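Local atomic coordinates of split-Soret cytochrome c (Desulfovibrio desulfuricans, PDB entry 1H21), a protein that binds two heme c groups and probably one [2Fe-2S] cluster per subunit for electron transport, and may take part in sulfate reduction. Residues T95-W100 with I185-I190; Y116-P122 with M139-V145; Q203-C209 with I226-T230. All coordinates share one frame; numbering follows the deposited sequence.

From the N terminus, the chain first reaches 95-100 at the end of helix 87-99, whose partner 185-190 on helix 165-192 closes contact 1 much later. Within that long loop lies contact 2, a short closure in which the end of helix 102-118 meets 139-145, the lead-in to helix 147-158. The chain then passes to helix 204-213 and closes contact 3 with the loop at 226-230, beyond both earlier closures. Contact 1 stands apart in the helical body, its centre about 23 Å from that of contact 2. Contacts 2 and 3 touch, through a probable hydrogen bond between Glu117 and Gln203 and the neighbouring carboxylates of Asp143 and Asp228, joining the helical body to the heme-binding C-terminal part.

Contact 1: residues T95-W100 with I185-I190; sequences TFSLFW and IINTKI
The alkyl chain of Lys189 lies over one face of the Trp100 indole, the lysine chain and the indole running antiparallel. CG of Lys189 sits 3.6 Å from the centroid of the six-membered ring of Trp100, a CH-pi contact, while CE passes over the pyrrole side. Further along, Lys189 NZ forms a cation-pi contact, 4.8 Å from the centroid of the five-membered ring of Trp100 and 22° off its normal. A single bend makes this course possible: CG points anti to the backbone N, and chi2 (58°) then folds the chain along the indole. The opposite face of Trp100 carries CB of Phe99, while Ile186 CG2 and Ile190 CG1 lie at the ring edge.

One turn back, CG1 of Ile186 presses on Phe96, 3.4 Å from its CE1, and meets the ring obliquely. CD1 of Ile186 continues toward Thr95, ending 3.9 Å from OG1, a hydroxyl hydrogen-bonded to Ala92 O of its own helix.

These bulky side chains fill the distance between the helices, whose local axes come no nearer than 11.9 Å and run nearly parallel at 19°. In the next shell, Ile52 of helix 44-60 touches Thr95 and Ile186, and Val105 of helix 102-118 packs on Phe96 and Trp100. Glu104 forms a salt bridge with Lys189 NZ, which is also hydrogen-bonded to Gly193 O. With no hydrogen bond joining the two segments directly, cohesion rests on apolar packing, CH-pi and cation-pi contacts; the lysine's methylenes cover the indole while its charge is presumably balanced by Glu104.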
loop_
_atom_site.group_PDB
_atom_site.type_symbol
_atom_site.label_atom_id
_atom_site.label_comp_id
_atom_site.label_asym_id
_atom_site.label_seq_id
_atom_site.Cartn_x
_atom_site.Cartn_y
_atom_site.Cartn_z
ATOM N N THR A 95 9.249 -5.731 -5.133
ATOM C CA THR A 95 10.338 -6.302 -5.925
ATOM C C THR A 95 10.238 -7.829 -5.979
ATOM O O THR A 95 10.512 -8.440 -7.014
ATOM C CB THR A 95 11.749 -5.895 -5.389
ATOM O OG1 THR A 95 11.993 -6.515 -4.126
ATOM C CG2 THR A 95 11.854 -4.415 -5.205
ATOM N N PHE A 96 9.761 -8.434 -4.898
ATOM C CA PHE A 96 9.644 -9.886 -4.845
ATOM C C PHE A 96 8.726 -10.398 -5.945
ATOM O O PHE A 96 8.912 -11.524 -6.454
ATOM C CB PHE A 96 9.088 -10.363 -3.499
ATOM C CG PHE A 96 9.848 -9.883 -2.314
ATOM C CD1 PHE A 96 11.082 -9.234 -2.460
ATOM C CD2 PHE A 96 9.328 -10.087 -1.035
ATOM C CE1 PHE A 96 11.792 -8.803 -1.362
ATOM C CE2 PHE A 96 10.030 -9.660 0.084
ATOM C CZ PHE A 96 11.267 -9.015 -0.079
ATOM N N SER A 97 7.746 -9.578 -6.318
ATOM C CA SER A 97 6.803 -9.999 -7.332
ATOM C C SER A 97 7.320 -9.910 -8.752
ATOM O O SER A 97 6.633 -10.319 -9.695
ATOM C CB SER A 97 5.452 -9.331 -7.147
ATOM O OG SER A 97 4.815 -9.882 -5.991
ATOM N N LEU A 98 8.557 -9.426 -8.890
ATOM C CA LEU A 98 9.217 -9.344 -10.187
ATOM C C LEU A 98 9.878 -10.689 -10.515
ATOM O O LEU A 98 10.147 -11.009 -11.687
ATOM C CB LEU A 98 10.287 -8.267 -10.162
ATOM C CG LEU A 98 9.709 -6.863 -10.043
ATOM C CD1 LEU A 98 10.846 -5.873 -9.882
ATOM C CD2 LEU A 98 8.837 -6.515 -11.275
ATOM N N PHE A 99 10.084 -11.485 -9.468
ATOM C CA PHE A 99 10.739 -12.765 -9.592
ATOM C C PHE A 99 9.891 -13.981 -9.199
ATOM O O PHE A 99 9.974 -15.036 -9.848
ATOM C CB PHE A 99 12.028 -12.746 -8.771
ATOM C CG PHE A 99 12.817 -11.471 -8.904
ATOM C CD1 PHE A 99 12.779 -10.510 -7.897
ATOM C CD2 PHE A 99 13.573 -11.215 -10.045
ATOM C CE1 PHE A 99 13.484 -9.296 -8.025
ATOM C CE2 PHE A 99 14.281 -10.011 -10.188
ATOM C CZ PHE A 99 14.235 -9.046 -9.170
ATOM N N TRP A 100 9.067 -13.845 -8.161
ATOM C CA TRP A 100 8.257 -14.970 -7.696
ATOM C C TRP A 100 6.769 -14.674 -7.624
ATOM O O TRP A 100 6.362 -13.530 -7.539
ATOM C CB TRP A 100 8.735 -15.414 -6.313
ATOM C CG TRP A 100 10.164 -15.787 -6.282
ATOM C CD1 TRP A 100 10.696 -16.981 -6.662
ATOM C CD2 TRP A 100 11.279 -14.952 -5.898
ATOM N NE1 TRP A 100 12.063 -16.946 -6.558
ATOM C CE2 TRP A 100 12.455 -15.716 -6.092
ATOM C CE3 TRP A 100 11.397 -13.637 -5.426
ATOM C CZ2 TRP A 100 13.750 -15.209 -5.825
ATOM C CZ3 TRP A 100 12.682 -13.127 -5.161
ATOM C CH2 TRP A 100 13.843 -13.920 -5.368
ATOM N N ILE A 185 16.405 -11.108 2.891
ATOM C CA ILE A 185 15.347 -12.053 2.570
ATOM C C ILE A 185 15.490 -12.523 1.115
ATOM O O ILE A 185 15.338 -13.718 0.817
ATOM C CB ILE A 185 13.958 -11.396 2.772
ATOM C CG1 ILE A 185 13.758 -11.071 4.248
ATOM C CG2 ILE A 185 12.849 -12.326 2.300
ATOM C CD1 ILE A 185 12.556 -10.198 4.522
ATOM N N ILE A 186 15.768 -11.591 0.209
ATOM C CA ILE A 186 15.912 -11.970 -1.192
ATOM C C ILE A 186 17.050 -12.986 -1.302
ATOM O O ILE A 186 16.866 -14.070 -1.866
ATOM C CB ILE A 186 16.183 -10.753 -2.109
ATOM C CG1 ILE A 186 14.877 -9.965 -2.328
ATOM C CG2 ILE A 186 16.789 -11.212 -3.449
ATOM C CD1 ILE A 186 15.089 -8.558 -2.900
ATOM N N ASN A 187 18.196 -12.658 -0.704
ATOM C CA ASN A 187 19.363 -13.538 -0.720
ATOM C C ASN A 187 18.979 -14.917 -0.214
ATOM O O ASN A 187 19.185 -15.923 -0.903
ATOM C CB ASN A 187 20.478 -12.977 0.158
ATOM C CG ASN A 187 21.181 -11.803 -0.475
ATOM O OD1 ASN A 187 21.081 -11.566 -1.686
ATOM N ND2 ASN A 187 21.924 -11.060 0.341
ATOM N N THR A 188 18.367 -14.961 0.963
ATOM C CA THR A 188 17.963 -16.233 1.531
ATOM C C THR A 188 16.999 -16.991 0.610
ATOM O O THR A 188 17.078 -18.214 0.507
ATOM C CB THR A 188 17.401 -16.018 2.957
ATOM O OG1 THR A 188 18.385 -15.314 3.723
ATOM C CG2 THR A 188 17.079 -17.339 3.660
ATOM N N LYS A 189 16.128 -16.276 -0.095
ATOM C CA LYS A 189 15.177 -16.925 -1.014
ATOM C C LYS A 189 15.926 -17.589 -2.188
ATOM O O LYS A 189 15.646 -18.734 -2.577
ATOM C CB LYS A 189 14.158 -15.898 -1.555
ATOM C CG LYS A 189 13.218 -16.413 -2.650
ATOM C CD LYS A 189 12.417 -17.616 -2.171
ATOM C CE LYS A 189 11.409 -18.038 -3.214
ATOM N NZ LYS A 189 10.588 -19.189 -2.783
ATOM N N ILE A 190 16.865 -16.846 -2.754
ATOM C CA ILE A 190 17.653 -17.351 -3.854
ATOM C C ILE A 190 18.365 -18.634 -3.415
ATOM O O ILE A 190 18.437 -19.594 -4.197
ATOM C CB ILE A 190 18.696 -16.309 -4.342
ATOM C CG1 ILE A 190 18.002 -15.060 -4.916
ATOM C CG2 ILE A 190 19.574 -16.921 -5.403
ATOM C CD1 ILE A 190 18.955 -13.995 -5.514
#

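Contact 2: residues Y116-P122 with M139-V145; sequences YEVTKLP and MSASDSV
Ser142 N donates to a water molecule 2.7 Å away. The same water lies 2.7 Å from Thr119 O and also reaches Tyr116 O, carbonyls that compete with other nearby acceptors for its protons. It thus joins the last turn of helix 102-118 to the incoming loop. Beside it, Asp143 N reaches Glu117 O directly at 2.8 Å, in the carbonyl plane and on a lone pair. Asp143 adopts a positive phi (66°), turning the loop at the point where it meets the helix end.

Beyond the helix, Leu121 and Ser140 form a single antiparallel, hydrogen-bonded bridge: Leu121 N donates to Ser140 O, and Ser140 N to Leu121 O. A cis peptide then leads into Pro122, whose carbonyl oxygen is met by Met139 CG, while the methyl CE of Met139 rests against Lys120 CB.

At the helix, Tyr116 CG stands anti to the backbone N (chi1 -175°), which brings the ring edge to Ser144 O, in the ring plane and 3.1 Å from CE2. Ser142 OG donates to that same Ser144 O at 2.9 Å, so the oxygen takes the hydroxyl's hydrogen bond and also lies against the ring edge. The Tyr116 hydroxyl is hydrogen-bonded to Ser150 OG of helix 147-158; the Tyr116 side chain approaches that of Cys86, a presumed ligand of the iron-sulfur cluster, to about 4 Å.

The Glu117 carboxylate is gripped by several donors. OE2 receives a second water, 2.7 Å away, which in turn accepts from Val145 N; the backbone N of Asp228 and probably Gln203 supply others. The closeness of the Asp143 and Asp228 carboxylates may raise the proton affinity of one of them, whereas the donors round Glu117 would tend to stabilise its charge.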
loop_
_atom_site.group_PDB
_atom_site.type_symbol
_atom_site.label_atom_id
_atom_site.label_comp_id
_atom_site.label_asym_id
_atom_site.label_seq_id
_atom_site.Cartn_x
_atom_site.Cartn_y
_atom_site.Cartn_z
ATOM N N TYR A 116 9.303 -6.009 10.907
ATOM C CA TYR A 116 9.065 -4.577 11.054
ATOM C C TYR A 116 8.226 -4.239 12.286
ATOM O O TYR A 116 8.575 -3.323 13.038
ATOM C CB TYR A 116 8.413 -3.979 9.802
ATOM C CG TYR A 116 8.275 -2.478 9.874
ATOM C CD1 TYR A 116 9.309 -1.644 9.464
ATOM C CD2 TYR A 116 7.121 -1.891 10.386
ATOM C CE1 TYR A 116 9.199 -0.262 9.566
ATOM C CE2 TYR A 116 6.997 -0.517 10.489
ATOM C CZ TYR A 116 8.040 0.293 10.081
ATOM O OH TYR A 116 7.937 1.665 10.199
ATOM N N GLU A 117 7.143 -4.978 12.502
ATOM C CA GLU A 117 6.285 -4.721 13.657
ATOM C C GLU A 117 7.005 -4.809 15.019
ATOM O O GLU A 117 6.748 -3.996 15.914
ATOM C CB GLU A 117 5.115 -5.699 13.687
ATOM C CG GLU A 117 4.127 -5.649 12.521
ATOM C CD GLU A 117 2.983 -6.648 12.719
ATOM O OE1 GLU A 117 3.185 -7.674 13.414
ATOM O OE2 GLU A 117 1.868 -6.404 12.212
ATOM N N VAL A 118 7.896 -5.789 15.179
ATOM C CA VAL A 118 8.572 -5.989 16.458
ATOM C C VAL A 118 9.952 -5.394 16.687
ATOM O O VAL A 118 10.315 -5.128 17.833
ATOM C CB VAL A 118 8.639 -7.481 16.835
ATOM C CG1 VAL A 118 7.249 -8.039 16.944
ATOM C CG2 VAL A 118 9.454 -8.267 15.807
ATOM N N THR A 119 10.731 -5.216 15.629
ATOM C CA THR A 119 12.078 -4.676 15.764
ATOM C C THR A 119 12.088 -3.201 16.148
ATOM O O THR A 119 11.264 -2.419 15.673
ATOM C CB THR A 119 12.892 -4.915 14.458
ATOM O OG1 THR A 119 12.990 -6.322 14.219
ATOM C CG2 THR A 119 14.295 -4.351 14.554
ATOM N N LYS A 120 12.980 -2.838 17.066
ATOM C CA LYS A 120 13.125 -1.446 17.482
ATOM C C LYS A 120 13.965 -0.827 16.393
ATOM O O LYS A 120 15.079 -1.283 16.138
ATOM C CB LYS A 120 13.857 -1.333 18.810
ATOM C CG LYS A 120 13.134 -1.949 19.975
ATOM C CD LYS A 120 13.688 -1.383 21.252
ATOM C CE LYS A 120 13.022 -2.021 22.435
ATOM N NZ LYS A 120 13.209 -1.187 23.658
ATOM N N LEU A 121 13.400 0.166 15.719
ATOM C CA LEU A 121 14.058 0.854 14.607
ATOM C C LEU A 121 14.002 2.375 14.833
ATOM O O LEU A 121 13.272 2.857 15.722
ATOM C CB LEU A 121 13.341 0.489 13.293
ATOM C CG LEU A 121 13.137 -1.002 12.980
ATOM C CD1 LEU A 121 11.996 -1.183 12.003
ATOM C CD2 LEU A 121 14.426 -1.627 12.449
ATOM N N PRO A 122 14.834 3.145 14.104
ATOM C CA PRO A 122 15.800 2.702 13.097
ATOM C C PRO A 122 17.069 2.121 13.726
ATOM O O PRO A 122 17.343 2.298 14.914
ATOM C CB PRO A 122 16.124 3.997 12.370
ATOM C CG PRO A 122 16.117 4.981 13.492
ATOM C CD PRO A 122 14.824 4.618 14.184
ATOM N N MET A 139 14.701 4.961 19.260
ATOM C CA MET A 139 14.221 3.798 18.529
ATOM C C MET A 139 12.957 3.279 19.200
ATOM O O MET A 139 12.791 3.429 20.417
ATOM C CB MET A 139 15.286 2.692 18.544
ATOM C CG MET A 139 16.614 3.058 17.910
ATOM S SD MET A 139 17.886 1.851 18.333
ATOM C CE MET A 139 16.963 0.545 19.124
ATOM N N SER A 140 12.081 2.647 18.422
ATOM C CA SER A 140 10.850 2.083 18.963
ATOM C C SER A 140 10.274 1.041 18.024
ATOM O O SER A 140 10.647 0.968 16.849
ATOM C CB SER A 140 9.812 3.178 19.250
ATOM O OG SER A 140 9.455 3.894 18.079
ATOM N N ALA A 141 9.446 0.170 18.583
ATOM C CA ALA A 141 8.788 -0.863 17.808
ATOM C C ALA A 141 7.404 -0.300 17.533
ATOM O O ALA A 141 6.717 0.148 18.451
ATOM C CB ALA A 141 8.692 -2.136 18.617
ATOM N N SER A 142 6.997 -0.301 16.274
ATOM C CA SER A 142 5.706 0.244 15.895
ATOM C C SER A 142 4.529 -0.684 16.164
ATOM O O SER A 142 3.463 -0.232 16.567
ATOM C CB SER A 142 5.737 0.605 14.411
ATOM O OG SER A 142 6.143 -0.516 13.650
ATOM N N ASP A 143 4.750 -1.982 15.971
ATOM C CA ASP A 143 3.715 -3.008 16.109
ATOM C C ASP A 143 2.675 -2.773 15.002
ATOM O O ASP A 143 1.528 -3.208 15.079
ATOM C CB ASP A 143 3.073 -2.987 17.503
ATOM C CG ASP A 143 2.101 -4.171 17.741
ATOM O OD1 ASP A 143 2.251 -5.253 17.120
ATOM O OD2 ASP A 143 1.187 -4.019 18.583
ATOM N N SER A 144 3.107 -2.067 13.959
ATOM C CA SER A 144 2.252 -1.753 12.828
ATOM C C SER A 144 3.065 -1.482 11.585
ATOM O O SER A 144 4.079 -0.796 11.605
ATOM C CB SER A 144 1.339 -0.543 13.109
ATOM O OG SER A 144 0.525 -0.189 11.979
ATOM N N VAL A 145 2.559 -2.028 10.496
ATOM C CA VAL A 145 3.117 -1.920 9.174
ATOM C C VAL A 145 2.547 -0.645 8.519
ATOM O O VAL A 145 3.048 -0.167 7.492
ATOM C CB VAL A 145 2.732 -3.225 8.454
ATOM C CG1 VAL A 145 2.383 -3.001 7.035
ATOM C CG2 VAL A 145 3.852 -4.241 8.607
HETATM O O HOH W 1 9.152 -0.963 14.769
HETATM O O HOH W 2 0.886 -4.294 10.762
#

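Contact 3: residues Q203-C209 with I226-T230; sequences QASVSSC and IMDCT. With HEC (heme c), chain F.
Gln203, at the N-cap position of helix 204-213, sends its amide across to the loop, where NE2 donates to Ile226 O at 3.0 Å. The donor lies in the carbonyl plane, but the oxygen sits 30° out of the Gln203 amide plane, and the bond is bent, with an N-H...O angle of 136°. Gln203 O, meanwhile, accepts from both N and OG of Ser207, which come from opposite faces of its plane.

Two residues on, the Ser205 hydroxyl lies between the backbone N and the carbonyl carbon (chi1 65°), which aims it at the loop. There OG accepts from Cys229 N at 3.2 Å and donates to Asp228 OD1, a bond modelled so short that its exact length is doubtful. Asp228 OD2 takes a weak bond from Thr230 OG1. Val206 follows with its two methyls divided: CG1 packs on Ile226 CG2 at 3.9 Å, and CG2 lies 3.6 Å from Met227 O.

At Cys209, SG lies 4.3 Å from Cys229 SG, and the two sulfurs are not joined, for each is a thioether to a different heme. Cys229 SG is bonded to CAB of its heme at 1.8 Å, and Cys209 CB touches the CMB methyl of that same heme at 3.5 Å. Phe243 of the second subunit packs on Ser205 and Thr230.

Cys209 and Cys229 are the first cysteines of two CXXCH heme c motifs, completed by Cys212 with His213 and by Cys232 with His233. Bringing these motif starts side by side sets two covalent hemes close together, in keeping with the stacked heme arrangement of this dimeric cytochrome.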
loop_
_atom_site.group_PDB
_atom_site.type_symbol
_atom_site.label_atom_id
_atom_site.label_comp_id
_atom_site.label_asym_id
_atom_site.label_seq_id
_atom_site.Cartn_x
_atom_site.Cartn_y
_atom_site.Cartn_z
ATOM N N GLN A 203 1.958 -13.897 14.532
ATOM C CA GLN A 203 1.730 -13.081 15.714
ATOM C C GLN A 203 0.744 -13.778 16.649
ATOM O O GLN A 203 -0.167 -14.480 16.205
ATOM C CB GLN A 203 1.195 -11.687 15.343
ATOM C CG GLN A 203 2.054 -10.890 14.393
ATOM C CD GLN A 203 1.522 -10.952 12.982
ATOM O OE1 GLN A 203 1.180 -12.007 12.487
ATOM N NE2 GLN A 203 1.462 -9.831 12.324
ATOM N N ALA A 204 0.913 -13.543 17.942
ATOM C CA ALA A 204 0.067 -14.143 18.963
ATOM C C ALA A 204 -1.398 -13.834 18.767
ATOM O O ALA A 204 -2.228 -14.738 18.679
ATOM C CB ALA A 204 0.508 -13.674 20.337
ATOM N N SER A 205 -1.716 -12.545 18.711
ATOM C CA SER A 205 -3.099 -12.110 18.539
ATOM C C SER A 205 -3.702 -12.649 17.241
ATOM O O SER A 205 -4.821 -13.175 17.248
ATOM C CB SER A 205 -3.185 -10.586 18.588
ATOM O OG SER A 205 -2.498 -10.027 17.496
ATOM N N VAL A 206 -2.938 -12.575 16.148
ATOM C CA VAL A 206 -3.408 -13.063 14.854
ATOM C C VAL A 206 -3.823 -14.525 14.936
ATOM O O VAL A 206 -4.899 -14.903 14.459
ATOM C CB VAL A 206 -2.345 -12.887 13.769
ATOM C CG1 VAL A 206 -2.899 -13.329 12.431
ATOM C CG2 VAL A 206 -1.898 -11.443 13.706
ATOM N N SER A 207 -2.987 -15.335 15.569
ATOM C CA SER A 207 -3.290 -16.744 15.716
ATOM C C SER A 207 -4.505 -17.006 16.585
ATOM O O SER A 207 -5.393 -17.746 16.170
ATOM C CB SER A 207 -2.090 -17.508 16.263
ATOM O OG SER A 207 -0.961 -17.318 15.429
ATOM N N SER A 208 -4.590 -16.381 17.761
ATOM C CA SER A 208 -5.729 -16.636 18.655
ATOM C C SER A 208 -7.054 -16.047 18.185
ATOM O O SER A 208 -8.083 -16.709 18.228
ATOM C CB SER A 208 -5.415 -16.231 20.110
ATOM O OG SER A 208 -5.114 -14.858 20.238
ATOM N N CYS A 209 -7.036 -14.790 17.763
ATOM C CA CYS A 209 -8.252 -14.159 17.266
ATOM C C CYS A 209 -8.627 -14.900 15.985
ATOM O O CYS A 209 -9.806 -15.200 15.758
ATOM C CB CYS A 209 -8.001 -12.686 16.941
ATOM S SG CYS A 209 -7.361 -11.683 18.305
ATOM N N ILE A 226 -3.627 -9.835 8.189
ATOM C CA ILE A 226 -2.865 -10.449 9.254
ATOM C C ILE A 226 -1.938 -9.486 9.972
ATOM O O ILE A 226 -0.842 -9.847 10.395
ATOM C CB ILE A 226 -2.143 -11.713 8.786
ATOM C CG1 ILE A 226 -1.347 -11.430 7.516
ATOM C CG2 ILE A 226 -3.166 -12.843 8.581
ATOM C CD1 ILE A 226 -0.713 -12.678 6.915
ATOM N N MET A 227 -2.383 -8.238 10.072
ATOM C CA MET A 227 -1.639 -7.232 10.801
ATOM C C MET A 227 -1.889 -7.606 12.265
ATOM O O MET A 227 -2.919 -8.225 12.579
ATOM C CB MET A 227 -2.237 -5.850 10.565
ATOM C CG MET A 227 -1.816 -5.188 9.301
ATOM S SD MET A 227 -2.542 -3.588 9.232
ATOM C CE MET A 227 -4.280 -4.109 8.785
ATOM N N ASP A 228 -0.962 -7.267 13.154
ATOM C CA ASP A 228 -1.179 -7.578 14.553
ATOM C C ASP A 228 -2.422 -6.826 15.013
ATOM O O ASP A 228 -2.560 -5.617 14.771
ATOM C CB ASP A 228 0.015 -7.197 15.403
ATOM C CG ASP A 228 -0.150 -7.663 16.811
ATOM O OD1 ASP A 228 -0.444 -8.854 16.998
ATOM O OD2 ASP A 228 -0.067 -6.845 17.736
ATOM N N CYS A 229 -3.338 -7.545 15.650
ATOM C CA CYS A 229 -4.599 -6.963 16.090
ATOM C C CYS A 229 -4.547 -6.047 17.308
ATOM O O CYS A 229 -5.427 -5.208 17.486
ATOM C CB CYS A 229 -5.582 -8.079 16.357
ATOM S SG CYS A 229 -5.374 -9.444 15.228
ATOM N N THR A 230 -3.482 -6.149 18.093
ATOM C CA THR A 230 -3.329 -5.401 19.327
ATOM C C THR A 230 -3.563 -3.877 19.339
ATOM O O THR A 230 -4.352 -3.358 20.148
ATOM C CB THR A 230 -1.930 -5.713 19.957
ATOM O OG1 THR A 230 -1.807 -7.129 20.171
ATOM C CG2 THR A 230 -1.742 -4.973 21.299
HETATM FE FE HEC F . -9.906 -5.303 12.834
HETATM C CHA HEC F . -13.103 -4.512 11.967
HETATM C CHB HEC F . -10.828 -8.411 13.656
HETATM C CHC HEC F . -6.729 -6.120 12.993
HETATM C CHD HEC F . -9.106 -1.977 12.917
HETATM N NA HEC F . -11.572 -6.283 12.730
HETATM C C1A HEC F . -12.802 -5.850 12.262
HETATM C C2A HEC F . -13.785 -6.943 12.270
HETATM C C3A HEC F . -13.131 -8.001 12.776
HETATM C C4A HEC F . -11.791 -7.582 13.087
HETATM C CMA HEC F . -13.748 -9.373 13.031
HETATM C CAA HEC F . -15.296 -6.950 11.926
HETATM C CBA HEC F . -16.315 -6.509 12.996
HETATM C CGA HEC F . -16.478 -5.007 13.104
HETATM O O1A HEC F . -16.406 -4.494 14.241
HETATM O O2A HEC F . -16.683 -4.350 12.061
HETATM N NB HEC F . -8.986 -6.928 13.247
HETATM C C1B HEC F . -9.502 -8.097 13.713
HETATM C C2B HEC F . -8.514 -9.075 13.931
HETATM C C3B HEC F . -7.305 -8.524 13.558
HETATM C C4B HEC F . -7.647 -7.148 13.159
HETATM C CMB HEC F . -8.861 -10.470 14.408
HETATM C CAB HEC F . -6.008 -9.086 13.567
HETATM C CBB HEC F . -5.491 -9.958 12.548
HETATM N NC HEC F . -8.249 -4.299 12.881
HETATM C C1C HEC F . -6.987 -4.795 12.935
HETATM C C2C HEC F . -6.027 -3.731 12.999
HETATM C C3C HEC F . -6.727 -2.547 12.990
HETATM C C4C HEC F . -8.083 -2.911 12.923
HETATM C CMC HEC F . -4.496 -3.883 13.061
HETATM C CAC HEC F . -6.269 -1.239 13.026
HETATM C CBC HEC F . -5.479 -0.666 11.941
HETATM N ND HEC F . -10.884 -3.608 12.534
HETATM C C1D HEC F . -10.439 -2.300 12.749
HETATM C C2D HEC F . -11.544 -1.324 12.608
HETATM C C3D HEC F . -12.637 -2.034 12.202
HETATM C C4D HEC F . -12.230 -3.455 12.156
HETATM C CMD HEC F . -11.508 0.154 12.894
HETATM C CAD HEC F . -14.014 -1.481 11.808
HETATM C CBD HEC F . -15.074 -1.567 12.906
HETATM C CGD HEC F . -16.413 -1.053 12.441
HETATM O O1D HEC F . -17.152 -1.851 11.855
HETATM O O2D HEC F . -16.715 0.151 12.600
#